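Local structure of surface presentation of antigens protein SpaO (Shigella flexneri, 4TT9) at residues N55-E67 and D73-K85. The protein is required for surface presentation and secretion of the Ipa invasion antigens and for host-cell invasion, this part being its C-terminal SpoA domain. Sequence-based numbering, arbitrary orientation.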
ATOM      1  N   ASN B  55      -6.015   2.221   1.267  1.00 46.17           N
ATOM      2  CA  ASN B  55      -7.053   1.633   0.426  1.00 37.00           C
ATOM      3  C   ASN B  55      -6.849   0.146   0.327  1.00 37.93           C
ATOM      4  O   ASN B  55      -5.748  -0.314   0.027  1.00 35.13           O
ATOM      5  CB  ASN B  55      -7.003   2.226  -0.977  1.00 33.17           C
ATOM      6  CG  ASN B  55      -7.458   3.652  -1.010  1.00 34.71           C
ATOM      7  OD1 ASN B  55      -8.074   4.129  -0.066  1.00 40.87           O
ATOM      8  ND2 ASN B  55      -7.176   4.342  -2.099  1.00 37.75           N
ATOM      9  N   ILE B  56      -7.900  -0.618   0.577  1.00 40.17           N
ATOM     10  CA  ILE B  56      -7.760  -2.059   0.514  1.00 36.78           C
ATOM     11  C   ILE B  56      -8.376  -2.547  -0.783  1.00 39.85           C
ATOM     12  O   ILE B  56      -9.543  -2.275  -1.063  1.00 41.33           O
ATOM     13  CB  ILE B  56      -8.390  -2.739   1.728  1.00 37.74           C
ATOM     14  CG1 ILE B  56      -7.995  -1.976   2.995  1.00 32.40           C
ATOM     15  CG2 ILE B  56      -7.960  -4.205   1.808  1.00 38.72           C
ATOM     16  CD1 ILE B  56      -8.597  -2.507   4.275  1.00 32.08           C
ATOM     17  N   LYS B  57      -7.567  -3.247  -1.576  1.00 37.93           N
ATOM     18  CA  LYS B  57      -7.979  -3.716  -2.883  1.00 36.06           C
ATOM     19  C   LYS B  57      -7.931  -5.228  -2.924  1.00 36.72           C
ATOM     20  O   LYS B  57      -7.029  -5.839  -2.357  1.00 37.05           O
ATOM     21  CB  LYS B  57      -7.067  -3.159  -3.973  1.00 38.83           C
ATOM     22  CG  LYS B  57      -7.306  -1.706  -4.345  1.00 38.92           C
ATOM     23  CD  LYS B  57      -6.558  -1.386  -5.630  1.00 42.36           C
ATOM     24  CE  LYS B  57      -6.912  -0.024  -6.184  1.00 48.89           C
ATOM     25  NZ  LYS B  57      -6.098   0.283  -7.397  1.00 55.33           N
ATOM     26  N   VAL B  58      -8.909  -5.829  -3.584  1.00 34.36           N
ATOM     27  CA  VAL B  58      -8.887  -7.262  -3.808  1.00 49.28           C
ATOM     28  C   VAL B  58      -8.925  -7.486  -5.310  1.00 53.20           C
ATOM     29  O   VAL B  58      -9.876  -7.066  -5.962  1.00 62.51           O
ATOM     30  CB  VAL B  58     -10.094  -7.947  -3.159  1.00 46.78           C
ATOM     31  CG1 VAL B  58     -10.123  -9.417  -3.516  1.00 45.59           C
ATOM     32  CG2 VAL B  58     -10.050  -7.771  -1.656  1.00 46.89           C
ATOM     33  N   ASN B  59      -7.897  -8.130  -5.857  1.00 47.67           N
ATOM     34  CA  ASN B  59      -7.781  -8.303  -7.306  1.00 48.53           C
ATOM     35  C   ASN B  59      -7.996  -7.017  -8.092  1.00 53.95           C
ATOM     36  O   ASN B  59      -8.605  -7.041  -9.168  1.00 61.78           O
ATOM     37  CB  ASN B  59      -8.712  -9.408  -7.829  1.00 44.21           C
ATOM     38  CG  ASN B  59      -8.318 -10.772  -7.325  1.00 43.47           C
ATOM     39  OD1 ASN B  59      -7.234 -10.944  -6.776  1.00 45.48           O
ATOM     40  ND2 ASN B  59      -9.183 -11.748  -7.512  1.00 45.57           N
ATOM     41  N   GLY B  60      -7.508  -5.904  -7.545  1.00 46.50           N
ATOM     42  CA  GLY B  60      -7.598  -4.625  -8.219  1.00 44.29           C
ATOM     43  C   GLY B  60      -8.870  -3.865  -7.911  1.00 46.03           C
ATOM     44  O   GLY B  60      -9.009  -2.711  -8.312  1.00 49.14           O
ATOM     45  N   SER B  61      -9.800  -4.506  -7.207  1.00 48.50           N
ATOM     46  CA  SER B  61     -11.064  -3.863  -6.836  1.00 50.19           C
ATOM     47  C   SER B  61     -11.005  -3.207  -5.453  1.00 43.62           C
ATOM     48  O   SER B  61     -10.572  -3.828  -4.491  1.00 44.44           O
ATOM     49  CB  SER B  61     -12.225  -4.871  -6.871  1.00 52.83           C
ATOM     50  OG  SER B  61     -12.760  -5.049  -8.174  1.00 54.44           O
ATOM     51  N   LEU B  62     -11.460  -1.958  -5.371  1.00 38.67           N
ATOM     52  CA  LEU B  62     -11.578  -1.239  -4.107  1.00 36.22           C
ATOM     53  C   LEU B  62     -12.660  -1.855  -3.255  1.00 44.67           C
ATOM     54  O   LEU B  62     -13.839  -1.762  -3.585  1.00 45.28           O
ATOM     55  CB  LEU B  62     -11.961   0.218  -4.361  1.00 43.91           C
ATOM     56  CG  LEU B  62     -11.850   1.175  -3.166  1.00 41.27           C
ATOM     57  CD1 LEU B  62     -10.390   1.393  -2.817  1.00 33.98           C
ATOM     58  CD2 LEU B  62     -12.546   2.508  -3.402  1.00 39.50           C
ATOM     59  N   VAL B  63     -12.275  -2.462  -2.143  1.00 42.13           N
ATOM     60  CA  VAL B  63     -13.258  -3.086  -1.279  1.00 41.14           C
ATOM     61  C   VAL B  63     -13.358  -2.393   0.068  1.00 37.53           C
ATOM     62  O   VAL B  63     -14.176  -2.774   0.895  1.00 40.38           O
ATOM     63  CB  VAL B  63     -12.927  -4.554  -1.055  1.00 42.25           C
ATOM     64  CG1 VAL B  63     -13.116  -5.328  -2.328  1.00 46.43           C
ATOM     65  CG2 VAL B  63     -11.506  -4.685  -0.588  1.00 40.76           C
ATOM     66  N   GLY B  64     -12.527  -1.383   0.301  1.00 36.50           N
ATOM     67  CA  GLY B  64     -12.577  -0.675   1.569  1.00 34.97           C
ATOM     68  C   GLY B  64     -11.363   0.175   1.853  1.00 36.10           C
ATOM     69  O   GLY B  64     -10.507   0.354   0.993  1.00 43.49           O
ATOM     70  N   HIS B  65     -11.296   0.700   3.071  1.00 39.94           N
ATOM     71  CA  HIS B  65     -10.223   1.595   3.488  1.00 37.28           C
ATOM     72  C   HIS B  65      -9.841   1.304   4.926  1.00 34.65           C
ATOM     73  O   HIS B  65     -10.699   1.005   5.749  1.00 41.97           O
ATOM     74  CB  HIS B  65     -10.675   3.049   3.370  1.00 44.77           C
ATOM     75  CG  HIS B  65     -11.243   3.397   2.029  1.00 58.81           C
ATOM     76  ND1 HIS B  65     -10.495   4.006   1.041  1.00 58.74           N
ATOM     77  CD2 HIS B  65     -12.482   3.229   1.511  1.00 67.59           C
ATOM     78  CE1 HIS B  65     -11.254   4.197  -0.027  1.00 61.97           C
ATOM     79  NE2 HIS B  65     -12.463   3.732   0.234  1.00 69.64           N
ATOM     80  N   GLY B  66      -8.559   1.383   5.242  1.00 32.78           N
ATOM     81  CA  GLY B  66      -8.135   1.084   6.594  1.00 34.20           C
ATOM     82  C   GLY B  66      -7.070   2.006   7.160  1.00 35.40           C
ATOM     83  O   GLY B  66      -6.535   2.870   6.467  1.00 39.30           O
ATOM     84  N   GLU B  67      -6.747   1.805   8.428  1.00 31.01           N
ATOM     85  CA  GLU B  67      -5.759   2.634   9.096  1.00 33.03           C
ATOM     86  C   GLU B  67      -4.601   1.757   9.538  1.00 36.37           C
ATOM     87  O   GLU B  67      -4.808   0.700  10.126  1.00 39.18           O
ATOM     88  CB  GLU B  67      -6.392   3.312  10.311  1.00 37.43           C
ATOM     89  CG  GLU B  67      -7.815   3.806  10.054  1.00 49.33           C
ATOM     90  CD  GLU B  67      -8.638   3.933  11.323  1.00 61.75           C
ATOM     91  OE1 GLU B  67      -8.041   4.225  12.383  1.00 69.35           O
ATOM     92  OE2 GLU B  67      -9.877   3.742  11.257  1.00 60.72           O
ATOM     93  N   ASP B  73       4.690  -6.249  18.463  1.00 74.90           N
ATOM     94  CA  ASP B  73       5.586  -6.952  17.557  1.00 76.17           C
ATOM     95  C   ASP B  73       5.178  -6.866  16.092  1.00 78.77           C
ATOM     96  O   ASP B  73       5.903  -7.343  15.222  1.00 83.19           O
ATOM     97  CB  ASP B  73       5.728  -8.415  17.965  1.00 77.67           C
ATOM     98  CG  ASP B  73       6.408  -8.582  19.289  1.00 86.38           C
ATOM     99  OD1 ASP B  73       5.991  -7.912  20.250  1.00 93.33           O
ATOM    100  OD2 ASP B  73       7.362  -9.382  19.372  1.00 87.45           O
ATOM    101  N   GLY B  74       4.028  -6.263  15.811  1.00 74.19           N
ATOM    102  CA  GLY B  74       3.548  -6.213  14.446  1.00 64.20           C
ATOM    103  C   GLY B  74       2.919  -4.901  14.040  1.00 56.58           C
ATOM    104  O   GLY B  74       2.837  -3.950  14.832  1.00 59.18           O
ATOM    105  N   TYR B  75       2.488  -4.863  12.785  1.00 47.68           N
ATOM    106  CA  TYR B  75       1.674  -3.785  12.256  1.00 44.37           C
ATOM    107  C   TYR B  75       0.370  -4.384  11.792  1.00 43.52           C
ATOM    108  O   TYR B  75       0.330  -5.537  11.370  1.00 46.51           O
ATOM    109  CB  TYR B  75       2.359  -3.136  11.057  1.00 42.56           C
ATOM    110  CG  TYR B  75       3.463  -2.189  11.424  1.00 39.07           C
ATOM    111  CD1 TYR B  75       3.194  -0.860  11.692  1.00 34.54           C
ATOM    112  CD2 TYR B  75       4.771  -2.618  11.501  1.00 40.89           C
ATOM    113  CE1 TYR B  75       4.188   0.011  12.037  1.00 34.34           C
ATOM    114  CE2 TYR B  75       5.778  -1.746  11.843  1.00 42.59           C
ATOM    115  CZ  TYR B  75       5.477  -0.435  12.112  1.00 42.84           C
ATOM    116  OH  TYR B  75       6.468   0.452  12.452  1.00 51.84           O
ATOM    117  N   GLY B  76      -0.700  -3.609  11.854  1.00 41.48           N
ATOM    118  CA  GLY B  76      -1.994  -4.111  11.439  1.00 41.29           C
ATOM    119  C   GLY B  76      -2.724  -3.024  10.692  1.00 46.45           C
ATOM    120  O   GLY B  76      -2.337  -1.854  10.771  1.00 50.59           O
ATOM    121  N   ILE B  77      -3.759  -3.407   9.948  1.00 47.25           N
ATOM    122  CA  ILE B  77      -4.609  -2.439   9.263  1.00 43.47           C
ATOM    123  C   ILE B  77      -6.011  -2.546   9.817  1.00 45.02           C
ATOM    124  O   ILE B  77      -6.750  -3.469   9.473  1.00 49.27           O
ATOM    125  CB  ILE B  77      -4.615  -2.629   7.717  1.00 31.05           C
ATOM    126  CG1 ILE B  77      -3.333  -2.075   7.107  1.00 34.61           C
ATOM    127  CG2 ILE B  77      -5.777  -1.888   7.066  1.00 29.82           C
ATOM    128  CD1 ILE B  77      -2.230  -3.081   7.008  1.00 41.13           C
ATOM    129  N   GLU B  78      -6.366  -1.616  10.702  1.00 47.96           N
ATOM    130  CA  GLU B  78      -7.715  -1.564  11.239  1.00 44.97           C
ATOM    131  C   GLU B  78      -8.636  -1.086  10.128  1.00 48.99           C
ATOM    132  O   GLU B  78      -8.269  -0.198   9.357  1.00 49.26           O
ATOM    133  CB  GLU B  78      -7.796  -0.637  12.448  1.00 44.19           C
ATOM    134  CG  GLU B  78      -9.143  -0.686  13.176  1.00 49.94           C
ATOM    135  CD  GLU B  78      -9.196   0.202  14.404  1.00 61.60           C
ATOM    136  OE1 GLU B  78      -8.127   0.515  14.973  1.00 63.17           O
ATOM    137  OE2 GLU B  78     -10.314   0.586  14.802  1.00 68.80           O
ATOM    138  N   ILE B  79      -9.819  -1.683  10.036  1.00 49.29           N
ATOM    139  CA  ILE B  79     -10.726  -1.393   8.932  1.00 43.48           C
ATOM    140  C   ILE B  79     -11.735  -0.314   9.308  1.00 39.35           C
ATOM    141  O   ILE B  79     -12.418  -0.403  10.328  1.00 36.01           O
ATOM    142  CB  ILE B  79     -11.448  -2.667   8.452  1.00 44.75           C
ATOM    143  CG1 ILE B  79     -10.427  -3.755   8.142  1.00 32.38           C
ATOM    144  CG2 ILE B  79     -12.295  -2.383   7.219  1.00 43.85           C
ATOM    145  CD1 ILE B  79     -11.046  -5.099   7.968  1.00 34.50           C
ATOM    146  N   SER B  80     -11.822   0.706   8.466  1.00 42.04           N
ATOM    147  CA  SER B  80     -12.667   1.850   8.749  1.00 44.97           C
ATOM    148  C   SER B  80     -13.864   1.871   7.823  1.00 42.32           C
ATOM    149  O   SER B  80     -14.881   2.487   8.141  1.00 48.04           O
ATOM    150  CB  SER B  80     -11.867   3.144   8.613  1.00 52.19           C
ATOM    151  OG  SER B  80     -11.155   3.188   7.389  1.00 54.12           O
ATOM    152  N   SER B  81     -13.734   1.203   6.679  1.00 39.63           N
ATOM    153  CA  SER B  81     -14.837   1.047   5.736  1.00 35.89           C
ATOM    154  C   SER B  81     -14.634  -0.195   4.870  1.00 35.28           C
ATOM    155  O   SER B  81     -13.511  -0.526   4.510  1.00 40.53           O
ATOM    156  CB  SER B  81     -15.020   2.304   4.875  1.00 36.34           C
ATOM    157  OG  SER B  81     -13.804   2.755   4.312  1.00 44.68           O
ATOM    158  N   TRP B  82     -15.724  -0.892   4.559  1.00 45.83           N
ATOM    159  CA  TRP B  82     -15.657  -2.114   3.766  1.00 44.24           C
ATOM    160  C   TRP B  82     -16.855  -2.168   2.842  1.00 46.33           C
ATOM    161  O   TRP B  82     -17.988  -2.123   3.300  1.00 47.16           O
ATOM    162  CB  TRP B  82     -15.656  -3.332   4.672  1.00 44.10           C
ATOM    163  CG  TRP B  82     -15.069  -4.534   4.032  1.00 40.64           C
ATOM    164  CD1 TRP B  82     -15.717  -5.678   3.699  1.00 38.78           C
ATOM    165  CD2 TRP B  82     -13.705  -4.715   3.636  1.00 35.06           C
ATOM    166  NE1 TRP B  82     -14.840  -6.570   3.139  1.00 42.19           N
ATOM    167  CE2 TRP B  82     -13.597  -5.998   3.084  1.00 40.19           C
ATOM    168  CE3 TRP B  82     -12.563  -3.912   3.701  1.00 36.14           C
ATOM    169  CZ2 TRP B  82     -12.390  -6.501   2.590  1.00 43.96           C
ATOM    170  CZ3 TRP B  82     -11.368  -4.410   3.219  1.00 32.95           C
ATOM    171  CH2 TRP B  82     -11.288  -5.689   2.673  1.00 38.03           C
ATOM    172  N   MET B  83     -16.602  -2.291   1.546  1.00 51.95           N
ATOM    173  CA  MET B  83     -17.602  -1.954   0.542  1.00 60.78           C
ATOM    174  C   MET B  83     -18.187  -3.135  -0.242  1.00 69.26           C
ATOM    175  O   MET B  83     -18.531  -2.983  -1.414  1.00 75.61           O
ATOM    176  CB  MET B  83     -16.996  -0.934  -0.429  1.00 59.68           C
ATOM    177  CG  MET B  83     -16.448   0.306   0.265  1.00 58.06           C
ATOM    178  SD  MET B  83     -15.087   1.088  -0.621  1.00 79.54           S
ATOM    179  CE  MET B  83     -15.824   1.349  -2.228  1.00 50.72           C
ATOM    180  N   VAL B  84     -18.326  -4.294   0.398  1.00 70.93           N
ATOM    181  CA  VAL B  84     -18.845  -5.478  -0.297  1.00 74.13           C
ATOM    182  C   VAL B  84     -19.307  -6.573   0.664  1.00 71.82           C
ATOM    183  O   VAL B  84     -18.776  -6.705   1.764  1.00 70.65           O
ATOM    184  CB  VAL B  84     -17.793  -6.062  -1.276  1.00 83.33           C
ATOM    185  CG1 VAL B  84     -16.707  -6.813  -0.519  1.00 80.02           C
ATOM    186  CG2 VAL B  84     -18.459  -6.961  -2.310  1.00 83.51           C
ATOM    187  N   LYS B  85     -20.304  -7.352   0.255  1.00 74.35           N
ATOM    188  CA  LYS B  85     -20.756  -8.471   1.076  1.00 72.50           C
ATOM    189  C   LYS B  85     -21.245  -9.641   0.240  1.00 70.29           C
ATOM    190  O   LYS B  85     -21.364 -10.753   0.742  1.00 71.98           O
ATOM    191  CB  LYS B  85     -21.841  -8.036   2.062  1.00 71.18           C
ATOM    192  CG  LYS B  85     -21.694  -8.655   3.446  1.00 66.84           C
ATOM    193  CD  LYS B  85     -22.764  -8.149   4.396  1.00 66.22           C
ATOM    194  CE  LYS B  85     -22.816  -6.630   4.438  1.00 63.00           C
ATOM    195  NZ  LYS B  85     -23.882  -6.133   5.359  1.00 65.26           N
TER
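Val63 covers one face of the Trp82 indole: its carbonyl O stands 3.3 Å above the ring plane, displaced toward the rim, and its CB makes a CH-pi contact 4.3 Å from the six-membered centroid. Ile56 meets the indole at its edge instead, CD1 lying 3.5 Å from Trp82 CZ3, with CG2 in the ring plane. The Trp82 side chain runs alongside that of Val63, pointing the same way, because chi1 of -157° sets CG roughly anti to the backbone N. Gly64, the strand partner of Trp82, brings its CA obliquely to the ring.

On the other face of the sheet, Ser81 OG sits at the imidazole edge, 3.1 Å from His65 CD2, while Met83 SD approaches obliquely. His65 ND1 donates to Asn55 OD1 at 2.7 Å, which helps to set the rotation of the ring, although the bond is bent (132°) and the donor stands well above the carbonyl plane.

A classic beta bulge puts Ser80 and Ser81 opposite His65. The carbonyl O of His65 takes three bonds: both serine N-H groups come in the carbonyl plane, whereas Ser80 OG, 2.8 Å from His65 O, donates from above it. Beyond the bulge, Glu67 N reaches Glu78 O at 2.7 Å and Glu78 N returns the bond to Glu67 O.

The hairpin belongs to the SpoA dimer: Tyr75, Ile77 and Glu78 pair antiparallel with a strand of the second subunit, and Trp82 packs on Val39 of that subunit. The carboxylates of Glu67 and Glu78 come within 4.5 Å (OE1 to OE1), which may raise their proton affinity, while the three donors on His65 O tie the corner at Ser80, between strands 75-79 and 81-82, to the neighbouring strand.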